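Local coordinates for protein ATP-dependent RNA helicase HrpB (Escherichia coli, PDB 6EUD) that hydrolyses ATP to ADP and phosphate as a DExH-box RNA helicase that binds single-stranded RNA, at residues P14-A19 and P175-E180; V123-F128 and L155-A160. One frame throughout, in Å; residues are numbered along the deposited sequence.

Contact 1. Residues P14-A19 and P175-E180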
ATOM      1  N   PRO A  14      -5.287 -14.214 -38.532  1.00 90.25           N
ATOM      2  CA  PRO A  14      -4.821 -13.283 -39.566  1.00 94.29           C
ATOM      3  C   PRO A  14      -4.891 -11.817 -39.132  1.00 97.51           C
ATOM      4  O   PRO A  14      -3.962 -11.062 -39.414  1.00 98.98           O
ATOM      5  CB  PRO A  14      -5.772 -13.556 -40.738  1.00 94.30           C
ATOM      6  CG  PRO A  14      -6.258 -14.952 -40.507  1.00 92.71           C
ATOM      7  CD  PRO A  14      -6.388 -15.062 -39.021  1.00 92.20           C
ATOM      8  N   GLU A  15      -5.965 -11.429 -38.452  1.00102.80           N
ATOM      9  CA  GLU A  15      -6.087 -10.071 -37.919  1.00107.85           C
ATOM     10  C   GLU A  15      -4.935  -9.741 -36.972  1.00103.04           C
ATOM     11  O   GLU A  15      -4.458  -8.603 -36.925  1.00100.11           O
ATOM     12  CB  GLU A  15      -7.427  -9.894 -37.197  1.00115.60           C
ATOM     13  CG  GLU A  15      -7.578  -8.564 -36.460  1.00121.41           C
ATOM     14  CD  GLU A  15      -8.964  -8.372 -35.866  1.00127.35           C
ATOM     15  OE1 GLU A  15      -9.539  -9.357 -35.354  1.00130.68           O
ATOM     16  OE2 GLU A  15      -9.478  -7.235 -35.912  1.00130.02           O
ATOM     17  N   LEU A  16      -4.495 -10.754 -36.227  1.00105.76           N
ATOM     18  CA  LEU A  16      -3.428 -10.606 -35.242  1.00100.75           C
ATOM     19  C   LEU A  16      -2.061 -10.403 -35.891  1.00 95.50           C
ATOM     20  O   LEU A  16      -1.273  -9.565 -35.447  1.00 91.94           O
ATOM     21  CB  LEU A  16      -3.377 -11.829 -34.326  1.00101.83           C
ATOM     22  CG  LEU A  16      -2.649 -11.604 -33.003  1.00100.46           C
ATOM     23  CD1 LEU A  16      -3.362 -10.540 -32.187  1.00 97.07           C
ATOM     24  CD2 LEU A  16      -2.531 -12.899 -32.228  1.00101.59           C
ATOM     25  N   LEU A  17      -1.782 -11.182 -36.930  1.00 93.75           N
ATOM     26  CA  LEU A  17      -0.516 -11.073 -37.632  1.00 88.75           C
ATOM     27  C   LEU A  17      -0.375  -9.688 -38.254  1.00 85.94           C
ATOM     28  O   LEU A  17       0.693  -9.085 -38.182  1.00 79.24           O
ATOM     29  CB  LEU A  17      -0.397 -12.156 -38.699  1.00 91.65           C
ATOM     30  CG  LEU A  17      -0.442 -13.584 -38.162  1.00 81.26           C
ATOM     31  CD1 LEU A  17      -0.252 -14.582 -39.290  1.00 85.86           C
ATOM     32  CD2 LEU A  17       0.605 -13.769 -37.102  1.00 78.67           C
ATOM     33  N   THR A  18      -1.457  -9.182 -38.844  1.00 87.07           N
ATOM     34  CA  THR A  18      -1.465  -7.847 -39.446  1.00 91.55           C
ATOM     35  C   THR A  18      -1.156  -6.758 -38.412  1.00 88.91           C
ATOM     36  O   THR A  18      -0.357  -5.857 -38.672  1.00 89.53           O
ATOM     37  CB  THR A  18      -2.817  -7.529 -40.116  1.00 85.02           C
ATOM     38  OG1 THR A  18      -3.068  -8.469 -41.169  1.00 96.04           O
ATOM     39  CG2 THR A  18      -2.807  -6.123 -40.691  1.00 87.34           C
ATOM     40  N   ALA A  19      -1.786  -6.845 -37.242  1.00 84.30           N
ATOM     41  CA  ALA A  19      -1.523  -5.898 -36.156  1.00 84.61           C
ATOM     42  C   ALA A  19      -0.141  -6.120 -35.549  1.00 84.35           C
ATOM     43  O   ALA A  19       0.540  -5.169 -35.147  1.00 83.59           O
ATOM     44  CB  ALA A  19      -2.594  -6.010 -35.073  1.00 83.53           C
ATOM     45  N   PRO A 175      -3.464  -1.868 -31.206  1.00 77.38           N
ATOM     46  CA  PRO A 175      -4.540  -2.614 -31.865  1.00 73.54           C
ATOM     47  C   PRO A 175      -5.187  -3.619 -30.931  1.00 75.63           C
ATOM     48  O   PRO A 175      -4.498  -4.483 -30.382  1.00 76.98           O
ATOM     49  CB  PRO A 175      -3.824  -3.330 -33.013  1.00 71.67           C
ATOM     50  CG  PRO A 175      -2.616  -2.514 -33.272  1.00 76.02           C
ATOM     51  CD  PRO A 175      -2.188  -2.001 -31.926  1.00 77.48           C
ATOM     52  N   VAL A 176      -6.496  -3.499 -30.749  1.00 75.42           N
ATOM     53  CA  VAL A 176      -7.244  -4.461 -29.953  1.00 72.31           C
ATOM     54  C   VAL A 176      -7.788  -5.559 -30.863  1.00 73.71           C
ATOM     55  O   VAL A 176      -8.472  -5.287 -31.848  1.00 75.05           O
ATOM     56  CB  VAL A 176      -8.397  -3.793 -29.181  1.00 65.96           C
ATOM     57  CG1 VAL A 176      -9.091  -4.812 -28.269  1.00 56.72           C
ATOM     58  CG2 VAL A 176      -7.873  -2.596 -28.385  1.00 67.87           C
ATOM     59  N   VAL A 177      -7.470  -6.802 -30.531  1.00 71.69           N
ATOM     60  CA  VAL A 177      -7.859  -7.933 -31.356  1.00 70.44           C
ATOM     61  C   VAL A 177      -8.725  -8.885 -30.544  1.00 70.16           C
ATOM     62  O   VAL A 177      -8.250  -9.509 -29.607  1.00 70.80           O
ATOM     63  CB  VAL A 177      -6.620  -8.664 -31.900  1.00 67.65           C
ATOM     64  CG1 VAL A 177      -7.013  -9.966 -32.563  1.00 68.49           C
ATOM     65  CG2 VAL A 177      -5.857  -7.764 -32.872  1.00 64.60           C
ATOM     66  N   ILE A 178      -9.999  -8.990 -30.905  1.00 70.66           N
ATOM     67  CA  ILE A 178     -10.962  -9.713 -30.074  1.00 67.67           C
ATOM     68  C   ILE A 178     -11.408 -11.054 -30.648  1.00 68.55           C
ATOM     69  O   ILE A 178     -11.950 -11.134 -31.750  1.00 71.47           O
ATOM     70  CB  ILE A 178     -12.229  -8.873 -29.819  1.00 65.45           C
ATOM     71  CG1 ILE A 178     -11.860  -7.566 -29.112  1.00 68.67           C
ATOM     72  CG2 ILE A 178     -13.225  -9.680 -28.993  1.00 61.66           C
ATOM     73  CD1 ILE A 178     -13.029  -6.686 -28.756  1.00 70.52           C
ATOM     74  N   SER A 179     -11.175 -12.107 -29.884  1.00 67.03           N
ATOM     75  CA  SER A 179     -11.765 -13.395 -30.168  1.00 72.12           C
ATOM     76  C   SER A 179     -12.867 -13.653 -29.152  1.00 80.87           C
ATOM     77  O   SER A 179     -12.637 -13.579 -27.948  1.00 83.22           O
ATOM     78  CB  SER A 179     -10.706 -14.491 -30.116  1.00 70.49           C
ATOM     79  OG  SER A 179     -11.283 -15.777 -29.961  1.00 69.91           O
ATOM     80  N   GLU A 180     -14.074 -13.932 -29.620  1.00 88.17           N
ATOM     81  CA  GLU A 180     -15.133 -14.290 -28.686  1.00 94.90           C
ATOM     82  C   GLU A 180     -15.969 -15.428 -29.231  1.00 93.24           C
ATOM     83  O   GLU A 180     -16.127 -15.588 -30.448  1.00 93.55           O
ATOM     84  CB  GLU A 180     -16.024 -13.082 -28.359  1.00103.35           C
ATOM     85  CG  GLU A 180     -17.259 -12.928 -29.246  1.00111.60           C
ATOM     86  CD  GLU A 180     -18.123 -11.735 -28.861  1.00116.06           C
ATOM     87  OE1 GLU A 180     -17.703 -10.946 -27.984  1.00117.74           O
ATOM     88  OE2 GLU A 180     -19.221 -11.585 -29.440  1.00116.44           O
TER
HETATM   89  O   HOH W   1     -11.555  -8.103 -33.234  1.00 57.49           O

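Contact 2. Residues V123-F128 and L155-A160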
ATOM      1  N   VAL A 123       7.467 -10.644 -26.893  1.00 66.83           N
ATOM      2  CA  VAL A 123       7.128 -11.113 -25.559  1.00 67.23           C
ATOM      3  C   VAL A 123       5.607 -11.158 -25.405  1.00 66.42           C
ATOM      4  O   VAL A 123       4.906 -10.232 -25.830  1.00 66.02           O
ATOM      5  CB  VAL A 123       7.762 -10.224 -24.465  1.00 64.14           C
ATOM      6  CG1 VAL A 123       7.468 -10.785 -23.095  1.00 61.35           C
ATOM      7  CG2 VAL A 123       9.275 -10.127 -24.671  1.00 69.20           C
ATOM      8  N   ILE A 124       5.109 -12.249 -24.822  1.00 66.79           N
ATOM      9  CA  ILE A 124       3.681 -12.426 -24.585  1.00 67.94           C
ATOM     10  C   ILE A 124       3.351 -12.490 -23.092  1.00 65.34           C
ATOM     11  O   ILE A 124       3.865 -13.350 -22.372  1.00 67.32           O
ATOM     12  CB  ILE A 124       3.161 -13.702 -25.256  1.00 76.15           C
ATOM     13  CG1 ILE A 124       3.612 -13.755 -26.719  1.00 80.93           C
ATOM     14  CG2 ILE A 124       1.641 -13.790 -25.128  1.00 75.93           C
ATOM     15  CD1 ILE A 124       3.229 -15.031 -27.424  1.00 85.12           C
ATOM     16  N   LEU A 125       2.492 -11.574 -22.641  1.00 57.93           N
ATOM     17  CA  LEU A 125       2.032 -11.534 -21.258  1.00 52.59           C
ATOM     18  C   LEU A 125       0.648 -12.163 -21.149  1.00 54.30           C
ATOM     19  O   LEU A 125      -0.359 -11.539 -21.492  1.00 53.33           O
ATOM     20  CB  LEU A 125       1.997 -10.097 -20.735  1.00 51.60           C
ATOM     21  CG  LEU A 125       3.283  -9.277 -20.836  1.00 40.52           C
ATOM     22  CD1 LEU A 125       3.057  -7.887 -20.295  1.00 38.49           C
ATOM     23  CD2 LEU A 125       4.393  -9.965 -20.085  1.00 40.91           C
ATOM     24  N   ASP A 126       0.601 -13.396 -20.656  1.00 53.52           N
ATOM     25  CA  ASP A 126      -0.638 -14.150 -20.642  1.00 57.12           C
ATOM     26  C   ASP A 126      -1.422 -13.932 -19.345  1.00 54.64           C
ATOM     27  O   ASP A 126      -0.853 -13.546 -18.333  1.00 52.74           O
ATOM     28  CB  ASP A 126      -0.336 -15.638 -20.860  1.00 63.20           C
ATOM     29  CG  ASP A 126      -1.544 -16.411 -21.331  1.00 69.62           C
ATOM     30  OD1 ASP A 126      -1.597 -17.628 -21.078  1.00 73.55           O
ATOM     31  OD2 ASP A 126      -2.447 -15.802 -21.947  1.00 73.45           O
ATOM     32  N   GLU A 127      -2.729 -14.188 -19.399  1.00 58.74           N
ATOM     33  CA  GLU A 127      -3.640 -13.994 -18.271  1.00 61.09           C
ATOM     34  C   GLU A 127      -3.471 -12.608 -17.656  1.00 53.98           C
ATOM     35  O   GLU A 127      -3.443 -12.459 -16.442  1.00 53.06           O
ATOM     36  CB  GLU A 127      -3.427 -15.083 -17.216  1.00 70.70           C
ATOM     37  CG  GLU A 127      -3.350 -16.490 -17.803  1.00 87.95           C
ATOM     38  CD  GLU A 127      -4.631 -16.921 -18.518  1.00102.79           C
ATOM     39  OE1 GLU A 127      -5.733 -16.532 -18.077  1.00111.32           O
ATOM     40  OE2 GLU A 127      -4.537 -17.651 -19.529  1.00112.02           O
ATOM     41  N   PHE A 128      -3.371 -11.592 -18.508  1.00 50.21           N
ATOM     42  CA  PHE A 128      -3.094 -10.236 -18.036  1.00 46.61           C
ATOM     43  C   PHE A 128      -4.222  -9.638 -17.187  1.00 43.95           C
ATOM     44  O   PHE A 128      -3.993  -8.750 -16.371  1.00 45.97           O
ATOM     45  CB  PHE A 128      -2.810  -9.294 -19.210  1.00 44.79           C
ATOM     46  CG  PHE A 128      -2.260  -7.968 -18.773  1.00 41.69           C
ATOM     47  CD1 PHE A 128      -3.089  -6.866 -18.625  1.00 40.38           C
ATOM     48  CD2 PHE A 128      -0.911  -7.837 -18.464  1.00 41.17           C
ATOM     49  CE1 PHE A 128      -2.580  -5.652 -18.183  1.00 35.57           C
ATOM     50  CE2 PHE A 128      -0.400  -6.626 -18.030  1.00 38.53           C
ATOM     51  CZ  PHE A 128      -1.248  -5.534 -17.890  1.00 36.16           C
ATOM     52  N   LEU A 155       5.167  -6.895 -28.815  1.00 67.13           N
ATOM     53  CA  LEU A 155       4.599  -7.207 -27.505  1.00 65.14           C
ATOM     54  C   LEU A 155       3.126  -7.621 -27.580  1.00 62.95           C
ATOM     55  O   LEU A 155       2.264  -6.830 -27.990  1.00 61.63           O
ATOM     56  CB  LEU A 155       4.764  -5.995 -26.577  1.00 65.91           C
ATOM     57  CG  LEU A 155       4.428  -6.150 -25.102  1.00 64.02           C
ATOM     58  CD1 LEU A 155       5.293  -7.240 -24.523  1.00 67.59           C
ATOM     59  CD2 LEU A 155       4.646  -4.838 -24.384  1.00 61.84           C
ATOM     60  N   LEU A 156       2.840  -8.859 -27.177  1.00 60.03           N
ATOM     61  CA  LEU A 156       1.465  -9.349 -27.174  1.00 58.30           C
ATOM     62  C   LEU A 156       0.873  -9.512 -25.772  1.00 55.77           C
ATOM     63  O   LEU A 156       1.314 -10.338 -24.974  1.00 54.65           O
ATOM     64  CB  LEU A 156       1.379 -10.684 -27.909  1.00 61.83           C
ATOM     65  CG  LEU A 156      -0.029 -11.292 -27.958  1.00 60.30           C
ATOM     66  CD1 LEU A 156      -1.025 -10.301 -28.559  1.00 60.74           C
ATOM     67  CD2 LEU A 156      -0.001 -12.559 -28.775  1.00 59.05           C
ATOM     68  N   ILE A 157      -0.160  -8.740 -25.484  1.00 53.83           N
ATOM     69  CA  ILE A 157      -0.815  -8.854 -24.194  1.00 51.41           C
ATOM     70  C   ILE A 157      -2.131  -9.599 -24.355  1.00 56.14           C
ATOM     71  O   ILE A 157      -3.022  -9.163 -25.089  1.00 57.11           O
ATOM     72  CB  ILE A 157      -1.034  -7.470 -23.568  1.00 47.68           C
ATOM     73  CG1 ILE A 157       0.312  -6.757 -23.462  1.00 48.23           C
ATOM     74  CG2 ILE A 157      -1.698  -7.587 -22.202  1.00 36.15           C
ATOM     75  CD1 ILE A 157       0.227  -5.351 -22.964  1.00 51.78           C
ATOM     76  N   MET A 158      -2.232 -10.742 -23.681  1.00 55.03           N
ATOM     77  CA  MET A 158      -3.410 -11.594 -23.777  1.00 52.23           C
ATOM     78  C   MET A 158      -4.247 -11.515 -22.518  1.00 51.73           C
ATOM     79  O   MET A 158      -3.778 -11.789 -21.412  1.00 50.35           O
ATOM     80  CB  MET A 158      -3.022 -13.050 -24.016  1.00 54.82           C
ATOM     81  CG  MET A 158      -2.337 -13.347 -25.342  1.00 61.28           C
ATOM     82  SD  MET A 158      -2.033 -15.119 -25.454  1.00 80.52           S
ATOM     83  CE  MET A 158      -1.231 -15.231 -27.036  1.00 83.51           C
ATOM     84  N   SER A 159      -5.504 -11.157 -22.707  1.00 54.37           N
ATOM     85  CA  SER A 159      -6.454 -11.083 -21.624  1.00 54.53           C
ATOM     86  C   SER A 159      -7.625 -12.019 -21.940  1.00 60.89           C
ATOM     87  O   SER A 159      -7.991 -12.199 -23.106  1.00 61.04           O
ATOM     88  CB  SER A 159      -6.912  -9.640 -21.447  1.00 52.80           C
ATOM     89  OG  SER A 159      -7.893  -9.505 -20.441  1.00 53.86           O
ATOM     90  N   ALA A 160      -8.201 -12.630 -20.910  1.00 61.76           N
ATOM     91  CA  ALA A 160      -9.327 -13.533 -21.115  1.00 61.41           C
ATOM     92  C   ALA A 160     -10.676 -12.825 -20.943  1.00 61.53           C
ATOM     93  O   ALA A 160     -11.724 -13.405 -21.232  1.00 62.27           O
ATOM     94  CB  ALA A 160      -9.230 -14.738 -20.165  1.00 61.28           C
TER

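Contact 1. Residues P14-A19 and P175-E180
E15, L16 and A19 form one side of helix 13-20 and meet P175 and V177, the helix axis running nearly antiparallel to strand 176-178 (169°) at a closest approach of 8.9 Å. This is the edge of a RecA-like P-loop NTPase domain: strand 176-178 is one of the two edge strands of its sheet, bonded through its backbone to strand 26-29, and the helix lies over that edge. V177 is the centre of the packing. With CG1 anti to its backbone N (171°), its two methyls spread toward the helix. CD1 of L16, arriving at about a right angle, touches V177 CG1 at 3.7 Å and nearly as closely CG2 and CB. A branched, purely apolar residue suits this spot, since V12 and L28 also touch V177. Cutting V177 back to an alanine is likely to open a gap beside CD1 of L16 and take away the methyl that E15 CG lies against. One turn further along the helix, the small A19 allows the backbones to draw close, its CB meeting P175 CB at 3.6 Å. The puckered ring of P175, just before the strand, offers CB and CG to that methyl. E15 closes the outer side. Its extended chain runs alongside V177, pointing the other way, CG 4.1 Å from V177 CG2, and carries the carboxylate toward the exposed margin. No direct polar bond forms between the segments; instead a water bridges them, accepting from I178 N at 2.9 Å and donating to E15 OE1 at 3.2 Å.

Contact 2. Residues V123-F128 and L155-A160
V123, I124 and L125 pair in parallel register with L155, L156 and I157, at the heart of the ATP-binding domain's sheet and within a beta-alpha-beta unit with helix 133-145. The backbone bonds L156 N to V123 O (2.8 Å), L125 N to L156 O and M158 N to L125 O join the strands. The tight part is aliphatic. On one face I124 and L156 run next to each other in a common direction, and I124 CG2 meets M158 CE at 3.7 Å, the extended methionine reaching to the branched isoleucine. On the other, F128 CG stands anti to its backbone N (-169°), turning a ring face to I157, whose CG2 makes a CH-pi contact 4.0 Å from the centroid of that ring. Toward the C-terminal ends the contact thins: S159, the last strand residue, is lightly touched, and CB of partly exposed A160 comes no nearer than 4.5 Å, to E127 OE1. There E127 takes a left-handed backbone conformation, yet F128 N recovers the pairing with a nearly straight bond to M158 O (171°). The DEFH box starts from a buried apolar base: D126 hydrogen-bonds S37 and E127 salt-bridges K36, consistent with acidic groups held ready at the predicted ATP site.

In the fold
Both contacts reach one eight-stranded sheet of the ATP-binding domain, their centres 13 Å apart. Contact 2 joins neighbouring inner strands, 120-125 and 154-159; strand 26-29 comes next, then edge strand 176-178, which contact 1 ties to helix 13-20. Along the chain the order is 14-19, 123-128, 155-160, 175-180, so contact 1 brings together segments far apart in the chain, with both segments of contact 2 lying between them in sequence. They also touch, L16 CD2 packing on L156 CD2 at 4.3 Å. The apolar packing of the two contacts thus meets at these leucines, L16 of the helix and L156 beside the strand that leads into the DEFH box, near the predicted ATP-binding loop that follows strand 26-29.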